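Local coordinates for protein alpha-Amylase (Thermotoga maritima, PDB 2B5D) that belongs to glycosyl hydrolase family 57, carbohydrate-active enzymes whose core domain is an incomplete beta/alpha barrel, at residues R224-P229 with A395-S400; P218-Y223 with L389-I394; R257-Y262 with G288-R293; H100-F105 with E305-D310. All coordinates share one frame; numbering follows the deposited sequence.

The four contacts form two well-separated pairs, with interaction 1 on the opposite side of the chain's centre from interactions 3 and 4. Interactions 1 and 2 have centres about 10 Å apart and share the loop 389-400, which runs beside strand 226-227 and the turn that precedes it; the backbone pair Met227 N and Gln393 O, 3.0 Å apart, ties them together. Interactions 3 and 4 have centres about 9 Å apart and meet through a 3.0 Å salt bridge from Arg293 NH2 to Glu305 OE2, together with packing of Tyr291 OH on Ala103 CB. The pairs are remote from each other: the centres of interactions 1 and 3 are about 42 Å apart, those of interactions 2 and 4 about 48 Å.

Interaction 1. Residues R224-P229 with A395-S400; sequences RPIMTP and ATPADS
Ile226 holds CG1 between its backbone N and carbonyl carbon (chi1 66°), and a nearly straight second torsion then sends CD1 out to Ala395 and Pro397. CD1 lies 3.6 Å from Ala395 CB and 3.8 Å from Pro397 CG. The methyl of alanine lets the two chains come close, and the proline ring gives CD1 a rigid apolar wall. Thr228 sets its CG2 beside the backbone N and crosses Pro397 at about a right angle, with CG2 3.8 Å from Pro397 CD, while its OG1 turns to Val232 N. Farther out, Pro229 CD is pressed to 3.4 Å from Thr396 CG2. The backbones join through Ala395 N and Met227 O, a 3.0 Å hydrogen bond, and Thr228 CA-H points almost straight at Ala395 O. Ala210 and Phe211 of helix 209-212 cover Pro397 and Ile226. With Met227 also bonded to Gln393, this is the pattern of a parallel beta bridge, added at strand 226-227 of the mixed sheet.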
loop_
_atom_site.group_PDB
_atom_site.type_symbol
_atom_site.label_atom_id
_atom_site.label_comp_id
_atom_site.label_asym_id
_atom_site.label_seq_id
_atom_site.Cartn_x
_atom_site.Cartn_y
_atom_site.Cartn_z
ATOM N N ARG A 224 -1.765 35.921 34.940
ATOM C CA ARG A 224 -2.462 37.104 34.437
ATOM C C ARG A 224 -2.145 37.283 32.928
ATOM O O ARG A 224 -1.003 37.054 32.505
ATOM C CB ARG A 224 -2.040 38.323 35.279
ATOM C CG ARG A 224 -3.009 38.490 36.519
ATOM C CD ARG A 224 -2.703 39.685 37.329
ATOM N NE ARG A 224 -3.490 40.906 37.034
ATOM C CZ ARG A 224 -4.743 41.103 37.437
ATOM N NH1 ARG A 224 -5.406 40.152 38.089
ATOM N NH2 ARG A 224 -5.347 42.242 37.154
ATOM N N PRO A 225 -3.125 37.736 32.138
ATOM C CA PRO A 225 -2.827 38.125 30.766
ATOM C C PRO A 225 -1.767 39.229 30.709
ATOM O O PRO A 225 -1.510 39.921 31.690
ATOM C CB PRO A 225 -4.157 38.708 30.268
ATOM C CG PRO A 225 -4.905 39.063 31.525
ATOM C CD PRO A 225 -4.539 37.946 32.455
ATOM N N ILE A 226 -1.122 39.364 29.575
ATOM C CA ILE A 226 -0.255 40.502 29.368
ATOM C C ILE A 226 -0.891 41.253 28.225
ATOM O O ILE A 226 -1.825 40.748 27.613
ATOM C CB ILE A 226 1.178 40.083 28.979
ATOM C CG1 ILE A 226 1.161 39.402 27.593
ATOM C CG2 ILE A 226 1.838 39.327 30.148
ATOM C CD1 ILE A 226 2.501 39.154 27.001
ATOM N N MET A 227 -0.386 42.448 27.942
ATOM C CA MET A 227 -0.832 43.242 26.771
ATOM C C MET A 227 0.404 43.416 25.927
ATOM O O MET A 227 1.458 43.722 26.490
ATOM C CB MET A 227 -1.326 44.593 27.220
ATOM C CG MET A 227 -2.133 45.311 26.109
ATOM S SD MET A 227 -2.133 47.101 26.454
ATOM C CE MET A 227 -3.897 47.284 26.714
ATOM N N THR A 228 0.347 43.093 24.629
ATOM C CA THR A 228 1.537 43.402 23.768
ATOM C C THR A 228 1.759 44.919 23.590
ATOM O O THR A 228 0.802 45.697 23.749
ATOM C CB THR A 228 1.377 42.840 22.386
ATOM O OG1 THR A 228 0.156 43.378 21.828
ATOM C CG2 THR A 228 1.336 41.293 22.508
ATOM N N PRO A 229 2.997 45.340 23.267
ATOM C CA PRO A 229 3.075 46.796 22.995
ATOM C C PRO A 229 1.971 47.385 22.083
ATOM O O PRO A 229 1.607 48.546 22.304
ATOM C CB PRO A 229 4.455 46.999 22.358
ATOM C CG PRO A 229 5.333 45.879 22.954
ATOM C CD PRO A 229 4.313 44.671 23.169
ATOM N N ALA A 395 4.179 43.164 27.654
ATOM C CA ALA A 395 5.284 42.247 27.401
ATOM C C ALA A 395 5.211 41.789 25.984
ATOM O O ALA A 395 4.182 41.856 25.379
ATOM C CB ALA A 395 5.225 41.024 28.403
ATOM N N THR A 396 6.326 41.351 25.437
ATOM C CA THR A 396 6.226 40.695 24.138
ATOM C C THR A 396 6.452 39.164 24.212
ATOM O O THR A 396 7.535 38.732 24.566
ATOM C CB THR A 396 7.046 41.404 22.995
ATOM O OG1 THR A 396 8.352 40.859 22.914
ATOM C CG2 THR A 396 7.185 42.855 23.252
ATOM N N PRO A 397 5.423 38.374 23.868
ATOM C CA PRO A 397 5.496 36.897 23.874
ATOM C C PRO A 397 6.578 36.326 22.959
ATOM O O PRO A 397 6.883 36.903 21.904
ATOM C CB PRO A 397 4.121 36.477 23.378
ATOM C CG PRO A 397 3.248 37.634 23.608
ATOM C CD PRO A 397 4.087 38.848 23.475
ATOM N N ALA A 398 7.156 35.195 23.359
ATOM C CA ALA A 398 8.211 34.571 22.597
ATOM C C ALA A 398 7.552 33.673 21.537
ATOM O O ALA A 398 6.401 33.307 21.681
ATOM C CB ALA A 398 9.115 33.794 23.515
ATOM N N ASP A 399 8.243 33.389 20.436
ATOM C CA ASP A 399 7.770 32.409 19.445
ATOM C C ASP A 399 7.434 31.126 20.158
ATOM O O ASP A 399 8.236 30.633 20.963
ATOM C CB ASP A 399 8.908 32.071 18.480
ATOM C CG ASP A 399 9.083 33.102 17.383
ATOM O OD1 ASP A 399 8.559 34.230 17.517
ATOM O OD2 ASP A 399 9.738 32.756 16.357
ATOM N N SER A 400 6.282 30.548 19.830
ATOM C CA SER A 400 5.876 29.397 20.552
ATOM C C SER A 400 4.658 28.719 19.941
ATOM O O SER A 400 4.004 29.289 19.047
ATOM C CB SER A 400 5.575 29.853 21.983
ATOM O OG SER A 400 4.412 30.666 21.983
#

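Interaction 2. Residues P218-Y223 with L389-I394; sequences PRYGVY and LEEVQI
Arg219 and Tyr220 converge on one oxygen of Glu391. The carboxylate and the guanidinium lie nearly coplanar, 21° apart, and OE2 sits at the guanidinium edge, where it takes two weak hydrogen bonds of a salt bridge: 3.4 Å from Arg219 NE and 3.3 Å from Arg219 NH1. Against the tyrosine the same carboxylate is turned steeply, 72° from the ring plane. Tyr220 OH gives Glu391 OE2 a shorter bond of 2.7 Å, arriving on the syn side but out of the carboxylate plane. Glu391 suits this place because its chain, with CG anti to the backbone N (chi1 173°), is extended enough to carry the acid across to both partners. The stem of Arg219 also lies over the Tyr220 ring, with CG 3.7 Å above its plane, so arginine and tyrosine support one another before they reach the acid. Gln393 comes in obliquely across the guanidinium: its CB lies over one face, 4.0 Å from Arg219 CZ, and its extended chain brings the amide beside the backbone of Pro218 and Arg219. Three bonds thus grip OE2, and the neighbouring arginine charge would be expected to favour the ionised form of Glu391. The segment 218-221 is a type I beta turn that ends in Gly221, whose positive phi suits glycine; the contact is a surface salt bridge joining that turn to the loop after helix 382-388.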
loop_
_atom_site.group_PDB
_atom_site.type_symbol
_atom_site.label_atom_id
_atom_site.label_comp_id
_atom_site.label_asym_id
_atom_site.label_seq_id
_atom_site.Cartn_x
_atom_site.Cartn_y
_atom_site.Cartn_z
ATOM N N PRO A 218 6.915 37.700 32.297
ATOM C CA PRO A 218 5.801 38.344 33.013
ATOM C C PRO A 218 5.786 38.113 34.531
ATOM O O PRO A 218 5.955 36.981 34.996
ATOM C CB PRO A 218 4.588 37.711 32.370
ATOM C CG PRO A 218 5.039 37.469 30.935
ATOM C CD PRO A 218 6.486 37.065 31.043
ATOM N N ARG A 219 5.502 39.169 35.288
ATOM C CA ARG A 219 5.738 39.148 36.732
ATOM C C ARG A 219 4.829 38.175 37.476
ATOM O O ARG A 219 5.306 37.462 38.364
ATOM C CB ARG A 219 5.718 40.548 37.335
ATOM C CG ARG A 219 4.368 41.260 37.426
ATOM C CD ARG A 219 4.545 42.644 38.150
ATOM N NE ARG A 219 3.444 43.507 37.738
ATOM C CZ ARG A 219 3.509 44.353 36.707
ATOM N NH1 ARG A 219 2.427 45.027 36.323
ATOM N NH2 ARG A 219 4.661 44.492 36.065
ATOM N N TYR A 220 3.555 38.151 37.075
ATOM C CA TYR A 220 2.583 37.198 37.531
ATOM C C TYR A 220 2.536 35.857 36.780
ATOM O O TYR A 220 1.491 35.249 36.767
ATOM C CB TYR A 220 1.191 37.838 37.481
ATOM C CG TYR A 220 1.114 39.094 38.323
ATOM C CD1 TYR A 220 0.709 40.313 37.765
ATOM C CD2 TYR A 220 1.490 39.062 39.686
ATOM C CE1 TYR A 220 0.651 41.484 38.541
ATOM C CE2 TYR A 220 1.465 40.206 40.474
ATOM C CZ TYR A 220 1.041 41.416 39.897
ATOM O OH TYR A 220 0.996 42.528 40.681
ATOM N N GLY A 221 3.633 35.415 36.164
ATOM C CA GLY A 221 3.642 34.260 35.253
ATOM C C GLY A 221 2.437 34.071 34.339
ATOM O O GLY A 221 1.967 35.045 33.732
ATOM N N VAL A 222 1.892 32.847 34.253
ATOM C CA VAL A 222 0.791 32.589 33.333
ATOM C C VAL A 222 -0.543 32.917 33.898
ATOM O O VAL A 222 -1.563 32.704 33.246
ATOM C CB VAL A 222 0.768 31.131 32.798
ATOM C CG1 VAL A 222 2.009 30.872 32.010
ATOM C CG2 VAL A 222 0.591 30.053 33.975
ATOM N N TYR A 223 -0.548 33.451 35.117
ATOM C CA TYR A 223 -1.796 33.693 35.880
ATOM C C TYR A 223 -2.336 35.120 35.819
ATOM O O TYR A 223 -3.280 35.471 36.528
ATOM C CB TYR A 223 -1.612 33.246 37.370
ATOM C CG TYR A 223 -1.191 31.800 37.379
ATOM C CD1 TYR A 223 -2.092 30.801 36.998
ATOM C CD2 TYR A 223 0.126 31.440 37.697
ATOM C CE1 TYR A 223 -1.702 29.442 36.970
ATOM C CE2 TYR A 223 0.512 30.116 37.689
ATOM C CZ TYR A 223 -0.395 29.129 37.313
ATOM O OH TYR A 223 0.021 27.829 37.232
ATOM N N LEU A 389 -9.817 44.078 33.896
ATOM C CA LEU A 389 -8.498 44.236 34.513
ATOM C C LEU A 389 -7.872 45.610 34.412
ATOM O O LEU A 389 -7.782 46.166 33.329
ATOM C CB LEU A 389 -7.514 43.204 33.975
ATOM C CG LEU A 389 -7.350 41.995 34.893
ATOM C CD1 LEU A 389 -8.718 41.402 35.398
ATOM C CD2 LEU A 389 -6.498 40.965 34.189
ATOM N N GLU A 390 -7.374 46.121 35.534
ATOM C CA GLU A 390 -6.723 47.426 35.552
ATOM C C GLU A 390 -5.212 47.355 35.585
ATOM O O GLU A 390 -4.535 48.104 34.866
ATOM C CB GLU A 390 -7.308 48.289 36.653
ATOM C CG GLU A 390 -8.691 48.801 36.239
ATOM C CD GLU A 390 -9.662 48.950 37.397
ATOM O OE1 GLU A 390 -9.620 48.117 38.351
ATOM O OE2 GLU A 390 -10.482 49.908 37.349
ATOM N N GLU A 391 -4.649 46.449 36.366
ATOM C CA GLU A 391 -3.225 46.254 36.258
ATOM C C GLU A 391 -3.034 45.099 35.304
ATOM O O GLU A 391 -3.627 44.022 35.490
ATOM C CB GLU A 391 -2.578 45.983 37.608
ATOM C CG GLU A 391 -1.075 45.596 37.563
ATOM C CD GLU A 391 -0.606 45.041 38.930
ATOM O OE1 GLU A 391 -1.489 44.948 39.817
ATOM O OE2 GLU A 391 0.612 44.718 39.113
ATOM N N VAL A 392 -2.297 45.363 34.234
ATOM C CA VAL A 392 -1.798 44.346 33.352
ATOM C C VAL A 392 -0.477 44.850 32.879
ATOM O O VAL A 392 -0.338 46.028 32.548
ATOM C CB VAL A 392 -2.756 43.990 32.173
ATOM C CG1 VAL A 392 -3.917 44.979 32.056
ATOM C CG2 VAL A 392 -1.981 43.785 30.854
ATOM N N GLN A 393 0.495 43.972 32.895
ATOM C CA GLN A 393 1.842 44.237 32.443
ATOM C C GLN A 393 1.914 44.216 30.911
ATOM O O GLN A 393 1.094 43.540 30.265
ATOM C CB GLN A 393 2.734 43.144 33.005
ATOM C CG GLN A 393 4.175 43.227 32.647
ATOM C CD GLN A 393 5.021 42.252 33.434
ATOM O OE1 GLN A 393 6.098 42.602 33.861
ATOM N NE2 GLN A 393 4.511 41.042 33.678
ATOM N N ILE A 394 2.914 44.909 30.351
ATOM C CA ILE A 394 3.123 44.936 28.928
ATOM C C ILE A 394 4.329 44.077 28.604
ATOM O O ILE A 394 5.409 44.253 29.177
ATOM C CB ILE A 394 3.361 46.389 28.381
ATOM C CG1 ILE A 394 2.124 47.243 28.584
ATOM C CG2 ILE A 394 3.638 46.359 26.888
ATOM C CD1 ILE A 394 2.353 48.682 28.226
#

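Interaction 3. Residues R257-Y262 with G288-R293; sequences RYREFY and GIKYHR
The backbones of Arg259 and Arg293 come together as a single antiparallel bridge, a non-hydrogen-bonded pair with CA atoms 4.1 Å apart, flanked by a 2.8 Å hydrogen bond from Glu260 N to His292 O. A water extends the link, donating to Glu260 O at 2.7 Å and accepting from His292 N at 3.1 Å. Lys290 does most of the side-chain work. Its long aliphatic stem crosses Arg259 at about a right angle, with CG 4.0 Å above the centre of the guanidinium plane. A bend at chi4 (-92°) then swings NZ over the face of Phe261, 4.3 Å from the ring centroid and 13° off its normal, a cation-pi contact; NZ also gives a weak bond to Phe261 O at 3.3 Å. Arg259 itself is held through NH1 by Tyr106. Glu260 folds at chi2, so that OE1 accepts from Tyr262 N through its anti lone pair, while OE2 pairs with Lys304. The two cations, with Arg259 NH2 and Lys290 NZ 4.9 Å apart, are thus separated by hydrocarbon, and an aromatic face and a carbonyl oxygen on the lysine side would be expected to ease the cost of bringing its charge into this largely buried place.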
loop_
_atom_site.group_PDB
_atom_site.type_symbol
_atom_site.label_atom_id
_atom_site.label_comp_id
_atom_site.label_asym_id
_atom_site.label_seq_id
_atom_site.Cartn_x
_atom_site.Cartn_y
_atom_site.Cartn_z
ATOM N N ARG A 257 -15.233 3.197 35.650
ATOM C CA ARG A 257 -16.730 3.354 35.618
ATOM C C ARG A 257 -17.224 4.092 34.387
ATOM O O ARG A 257 -18.442 4.261 34.180
ATOM C CB ARG A 257 -17.249 4.132 36.841
ATOM C CG ARG A 257 -17.072 3.425 38.195
ATOM C CD ARG A 257 -17.308 4.412 39.323
ATOM N NE ARG A 257 -16.126 5.237 39.561
ATOM C CZ ARG A 257 -15.991 6.116 40.551
ATOM N NH1 ARG A 257 -14.865 6.816 40.656
ATOM N NH2 ARG A 257 -16.983 6.305 41.419
ATOM N N TYR A 258 -16.281 4.596 33.599
ATOM C CA TYR A 258 -16.637 5.419 32.457
ATOM C C TYR A 258 -16.839 4.575 31.199
ATOM O O TYR A 258 -16.257 3.500 31.051
ATOM C CB TYR A 258 -15.602 6.527 32.232
ATOM C CG TYR A 258 -15.693 7.717 33.184
ATOM C CD1 TYR A 258 -14.547 8.282 33.705
ATOM C CD2 TYR A 258 -16.920 8.266 33.548
ATOM C CE1 TYR A 258 -14.605 9.357 34.561
ATOM C CE2 TYR A 258 -17.001 9.351 34.404
ATOM C CZ TYR A 258 -15.845 9.895 34.905
ATOM O OH TYR A 258 -15.897 10.981 35.761
ATOM N N ARG A 259 -17.670 5.086 30.297
ATOM C CA ARG A 259 -18.028 4.389 29.071
ATOM C C ARG A 259 -16.815 4.188 28.167
ATOM O O ARG A 259 -16.059 5.137 27.884
ATOM C CB ARG A 259 -19.145 5.167 28.391
ATOM C CG ARG A 259 -19.895 4.479 27.273
ATOM C CD ARG A 259 -19.593 5.291 26.057
ATOM N NE ARG A 259 -20.787 5.612 25.320
ATOM C CZ ARG A 259 -20.813 6.454 24.294
ATOM N NH1 ARG A 259 -21.948 6.694 23.658
ATOM N NH2 ARG A 259 -19.703 7.055 23.904
ATOM N N GLU A 260 -16.635 2.938 27.737
ATOM C CA GLU A 260 -15.551 2.514 26.856
ATOM C C GLU A 260 -15.813 2.958 25.419
ATOM O O GLU A 260 -16.882 2.696 24.867
ATOM C CB GLU A 260 -15.403 0.997 26.933
ATOM C CG GLU A 260 -14.439 0.393 25.928
ATOM C CD GLU A 260 -13.012 0.851 26.142
ATOM O OE1 GLU A 260 -12.461 1.504 25.235
ATOM O OE2 GLU A 260 -12.447 0.576 27.227
ATOM N N PHE A 261 -14.836 3.627 24.812
ATOM C CA PHE A 261 -15.012 4.196 23.479
ATOM C C PHE A 261 -14.985 3.111 22.402
ATOM O O PHE A 261 -15.822 3.105 21.493
ATOM C CB PHE A 261 -13.955 5.267 23.198
ATOM C CG PHE A 261 -14.168 6.000 21.899
ATOM C CD1 PHE A 261 -15.061 7.056 21.821
ATOM C CD2 PHE A 261 -13.474 5.624 20.750
ATOM C CE1 PHE A 261 -15.268 7.718 20.624
ATOM C CE2 PHE A 261 -13.671 6.277 19.550
ATOM C CZ PHE A 261 -14.562 7.326 19.481
ATOM N N TYR A 262 -14.047 2.182 22.551
ATOM C CA TYR A 262 -13.723 1.187 21.531
ATOM C C TYR A 262 -14.467 -0.136 21.680
ATOM O O TYR A 262 -13.901 -1.213 21.415
ATOM C CB TYR A 262 -12.207 0.939 21.505
ATOM C CG TYR A 262 -11.446 2.169 21.120
ATOM C CD1 TYR A 262 -10.666 2.846 22.059
ATOM C CD2 TYR A 262 -11.564 2.698 19.827
ATOM C CE1 TYR A 262 -9.981 4.002 21.709
ATOM C CE2 TYR A 262 -10.886 3.853 19.459
ATOM C CZ TYR A 262 -10.089 4.501 20.400
ATOM O OH TYR A 262 -9.405 5.649 20.034
ATOM N N GLY A 288 -22.155 4.584 17.457
ATOM C CA GLY A 288 -22.492 5.585 18.459
ATOM C C GLY A 288 -23.257 5.008 19.626
ATOM O O GLY A 288 -23.420 5.652 20.665
ATOM N N ILE A 289 -23.747 3.789 19.453
ATOM C CA ILE A 289 -24.326 3.080 20.578
ATOM C C ILE A 289 -23.402 1.986 21.111
ATOM O O ILE A 289 -23.092 0.997 20.426
ATOM C CB ILE A 289 -25.862 2.698 20.422
ATOM C CG1 ILE A 289 -26.213 1.437 21.247
ATOM C CG2 ILE A 289 -26.386 2.733 18.952
ATOM C CD1 ILE A 289 -26.226 0.208 20.491
ATOM N N LYS A 290 -22.965 2.230 22.348
ATOM C CA LYS A 290 -21.879 1.514 23.019
ATOM C C LYS A 290 -22.298 1.135 24.444
ATOM O O LYS A 290 -22.826 1.975 25.177
ATOM C CB LYS A 290 -20.631 2.410 23.104
ATOM C CG LYS A 290 -20.307 3.271 21.895
ATOM C CD LYS A 290 -18.885 3.749 22.017
ATOM C CE LYS A 290 -18.621 4.998 21.208
ATOM N NZ LYS A 290 -18.134 4.698 19.845
ATOM N N TYR A 291 -22.027 -0.105 24.842
ATOM C CA TYR A 291 -22.585 -0.673 26.079
ATOM C C TYR A 291 -21.606 -1.011 27.205
ATOM O O TYR A 291 -22.016 -1.372 28.283
ATOM C CB TYR A 291 -23.378 -1.942 25.728
ATOM C CG TYR A 291 -24.637 -1.735 24.880
ATOM C CD1 TYR A 291 -24.800 -2.406 23.690
ATOM C CD2 TYR A 291 -25.676 -0.903 25.315
ATOM C CE1 TYR A 291 -25.953 -2.233 22.923
ATOM C CE2 TYR A 291 -26.846 -0.732 24.557
ATOM C CZ TYR A 291 -26.972 -1.403 23.380
ATOM O OH TYR A 291 -28.111 -1.248 22.629
ATOM N N HIS A 292 -20.310 -0.894 26.967
ATOM C CA HIS A 292 -19.316 -1.272 27.970
ATOM C C HIS A 292 -18.674 -0.080 28.668
ATOM O O HIS A 292 -18.644 1.042 28.126
ATOM C CB HIS A 292 -18.270 -2.187 27.345
ATOM C CG HIS A 292 -18.865 -3.402 26.680
ATOM N ND1 HIS A 292 -19.549 -3.340 25.479
ATOM C CD2 HIS A 292 -18.901 -4.700 27.066
ATOM C CE1 HIS A 292 -19.949 -4.553 25.142
ATOM N NE2 HIS A 292 -19.563 -5.395 26.086
ATOM N N ARG A 293 -18.240 -0.321 29.904
ATOM C CA ARG A 293 -17.429 0.638 30.618
ATOM C C ARG A 293 -15.956 0.219 30.487
ATOM O O ARG A 293 -15.662 -0.932 30.159
ATOM C CB ARG A 293 -17.856 0.735 32.088
ATOM C CG ARG A 293 -17.888 -0.587 32.839
ATOM C CD ARG A 293 -18.500 -0.421 34.224
ATOM N NE ARG A 293 -18.276 -1.615 35.031
ATOM C CZ ARG A 293 -17.232 -1.817 35.835
ATOM N NH1 ARG A 293 -16.282 -0.898 35.970
ATOM N NH2 ARG A 293 -17.133 -2.960 36.494
HETATM O O HOH W 1 -18.671 0.686 24.860
#

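Interaction 4. Residues H100-F105 with E305-D310; sequences HKMAKF and EYYDID
Ile309 is the bump of this contact, and Met102 and Phe105, one helical turn apart on helix 97-119, form the hollow that receives it. The delta methyl CD1 rests on the face of Phe105, a CH-pi contact 4.1 Å from the ring centroid and 25° off the normal, while the beta-branched base of Ile309 meets the methionine methyl, with CB tightly packed at 3.5 Å from Met102 CE. Methionine suits this seam because its flexible chain can bend: folded at chi2 and chi3, it turns the sulfur to Tyr307 and the methyl to Ile309. At the rim of the tyrosine ring Met102 SD lies 3.5 Å from Tyr307 CD2, and the line from SD to the ring centroid is 84° off the normal, a Met-aromatic contact made at the ring edge. At the outer margin Lys101 reaches across fully extended, with CG anti to the backbone N, and its NZ makes a salt bridge with Asp310 OD2 at 3.1 Å, whose hydrogen bond is weak. Asp308 caps the new helix: its OD2 accepts from Asp310 N at 2.9 Å from above the carboxylate plane, and acidic residues suit a helix N-terminus, where the first backbone NH groups find no acceptor within the helix itself. The contact therefore sets the start of helix 309-338 against the flank of helix 97-119. Tyr291, in the loop of interaction 3, packs on Met102 and Ala103, and His100 and Lys104 lean on Val89 of helix 68-91.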
loop_
_atom_site.group_PDB
_atom_site.type_symbol
_atom_site.label_atom_id
_atom_site.label_comp_id
_atom_site.label_asym_id
_atom_site.label_seq_id
_atom_site.Cartn_x
_atom_site.Cartn_y
_atom_site.Cartn_z
ATOM N N HIS A 100 -29.888 -3.561 28.245
ATOM C CA HIS A 100 -31.276 -3.154 27.906
ATOM C C HIS A 100 -31.585 -1.710 28.302
ATOM O O HIS A 100 -32.133 -0.959 27.510
ATOM C CB HIS A 100 -32.344 -4.098 28.503
ATOM C CG HIS A 100 -33.745 -3.761 28.069
ATOM N ND1 HIS A 100 -34.661 -3.156 28.904
ATOM C CD2 HIS A 100 -34.358 -3.883 26.867
ATOM C CE1 HIS A 100 -35.784 -2.937 28.241
ATOM N NE2 HIS A 100 -35.628 -3.374 27.004
ATOM N N LYS A 101 -31.233 -1.352 29.537
ATOM C CA LYS A 101 -31.437 -0.008 30.077
ATOM C C LYS A 101 -30.748 1.093 29.238
ATOM O O LYS A 101 -31.377 2.109 28.912
ATOM C CB LYS A 101 -30.947 0.025 31.511
ATOM C CG LYS A 101 -31.282 1.271 32.266
ATOM C CD LYS A 101 -30.659 1.238 33.650
ATOM C CE LYS A 101 -30.499 2.651 34.184
ATOM N NZ LYS A 101 -29.934 2.640 35.560
ATOM N N MET A 102 -29.475 0.861 28.878
ATOM C CA MET A 102 -28.696 1.750 28.018
ATOM C C MET A 102 -29.358 1.975 26.671
ATOM O O MET A 102 -29.382 3.096 26.176
ATOM C CB MET A 102 -27.269 1.204 27.799
ATOM C CG MET A 102 -26.116 1.916 28.533
ATOM S SD MET A 102 -26.263 3.718 28.863
ATOM C CE MET A 102 -26.862 3.601 30.544
ATOM N N ALA A 103 -29.894 0.911 26.076
ATOM C CA ALA A 103 -30.524 1.004 24.757
ATOM C C ALA A 103 -31.705 1.959 24.782
ATOM O O ALA A 103 -32.011 2.604 23.790
ATOM C CB ALA A 103 -30.953 -0.364 24.268
ATOM N N LYS A 104 -32.356 2.058 25.933
ATOM C CA LYS A 104 -33.507 2.946 26.085
ATOM C C LYS A 104 -33.042 4.374 26.391
ATOM O O LYS A 104 -33.688 5.348 25.967
ATOM C CB LYS A 104 -34.457 2.415 27.169
ATOM C CG LYS A 104 -34.482 0.890 27.198
ATOM C CD LYS A 104 -35.797 0.292 27.653
ATOM C CE LYS A 104 -36.161 0.693 29.059
ATOM N NZ LYS A 104 -37.194 1.738 28.915
ATOM N N PHE A 105 -31.927 4.481 27.129
ATOM C CA PHE A 105 -31.269 5.764 27.321
ATOM C C PHE A 105 -30.913 6.344 25.950
ATOM O O PHE A 105 -31.228 7.503 25.671
ATOM C CB PHE A 105 -30.020 5.665 28.204
ATOM C CG PHE A 105 -29.177 6.932 28.194
ATOM C CD1 PHE A 105 -28.259 7.174 27.160
ATOM C CD2 PHE A 105 -29.325 7.895 29.192
ATOM C CE1 PHE A 105 -27.502 8.344 27.132
ATOM C CE2 PHE A 105 -28.558 9.067 29.173
ATOM C CZ PHE A 105 -27.640 9.284 28.139
ATOM N N GLU A 305 -16.860 -5.005 31.163
ATOM C CA GLU A 305 -18.189 -5.084 31.714
ATOM C C GLU A 305 -19.121 -4.042 31.153
ATOM O O GLU A 305 -18.692 -3.023 30.619
ATOM C CB GLU A 305 -18.124 -5.003 33.235
ATOM C CG GLU A 305 -17.736 -6.341 33.798
ATOM C CD GLU A 305 -17.351 -6.279 35.234
ATOM O OE1 GLU A 305 -16.241 -6.775 35.537
ATOM O OE2 GLU A 305 -18.155 -5.740 36.055
ATOM N N TYR A 306 -20.410 -4.302 31.303
ATOM C CA TYR A 306 -21.436 -3.414 30.790
ATOM C C TYR A 306 -21.498 -2.065 31.505
ATOM O O TYR A 306 -21.296 -1.974 32.714
ATOM C CB TYR A 306 -22.797 -4.128 30.810
ATOM C CG TYR A 306 -22.912 -5.187 29.725
ATOM C CD1 TYR A 306 -23.139 -6.543 30.058
ATOM C CD2 TYR A 306 -22.763 -4.844 28.366
ATOM C CE1 TYR A 306 -23.232 -7.529 29.077
ATOM C CE2 TYR A 306 -22.845 -5.824 27.371
ATOM C CZ TYR A 306 -23.090 -7.177 27.737
ATOM O OH TYR A 306 -23.174 -8.157 26.755
ATOM N N TYR A 307 -21.777 -1.025 30.728
ATOM C CA TYR A 307 -21.867 0.342 31.230
ATOM C C TYR A 307 -23.073 0.530 32.146
ATOM O O TYR A 307 -24.222 0.200 31.788
ATOM C CB TYR A 307 -21.952 1.330 30.048
ATOM C CG TYR A 307 -21.930 2.808 30.418
ATOM C CD1 TYR A 307 -20.840 3.370 31.115
ATOM C CD2 TYR A 307 -22.977 3.645 30.053
ATOM C CE1 TYR A 307 -20.814 4.707 31.445
ATOM C CE2 TYR A 307 -22.961 4.995 30.368
ATOM C CZ TYR A 307 -21.874 5.519 31.068
ATOM O OH TYR A 307 -21.847 6.859 31.372
ATOM N N ASP A 308 -22.793 1.086 33.322
ATOM C CA ASP A 308 -23.804 1.533 34.264
ATOM C C ASP A 308 -23.664 3.037 34.415
ATOM O O ASP A 308 -22.696 3.519 34.991
ATOM C CB ASP A 308 -23.611 0.845 35.616
ATOM C CG ASP A 308 -24.704 1.215 36.636
ATOM O OD1 ASP A 308 -24.789 0.506 37.663
ATOM O OD2 ASP A 308 -25.472 2.197 36.424
ATOM N N ILE A 309 -24.644 3.769 33.895
ATOM C CA ILE A 309 -24.621 5.222 33.883
ATOM C C ILE A 309 -24.775 5.886 35.239
ATOM O O ILE A 309 -24.613 7.097 35.342
ATOM C CB ILE A 309 -25.699 5.813 32.945
ATOM C CG1 ILE A 309 -25.367 7.288 32.625
ATOM C CG2 ILE A 309 -27.109 5.647 33.562
ATOM C CD1 ILE A 309 -25.820 7.765 31.267
ATOM N N ASP A 310 -25.108 5.120 36.274
ATOM C CA ASP A 310 -25.286 5.704 37.592
ATOM C C ASP A 310 -23.992 5.743 38.329
ATOM O O ASP A 310 -23.694 6.733 38.982
ATOM C CB ASP A 310 -26.375 4.982 38.399
ATOM C CG ASP A 310 -27.772 5.329 37.910
ATOM O OD1 ASP A 310 -28.039 6.530 37.664
ATOM O OD2 ASP A 310 -28.602 4.407 37.747
#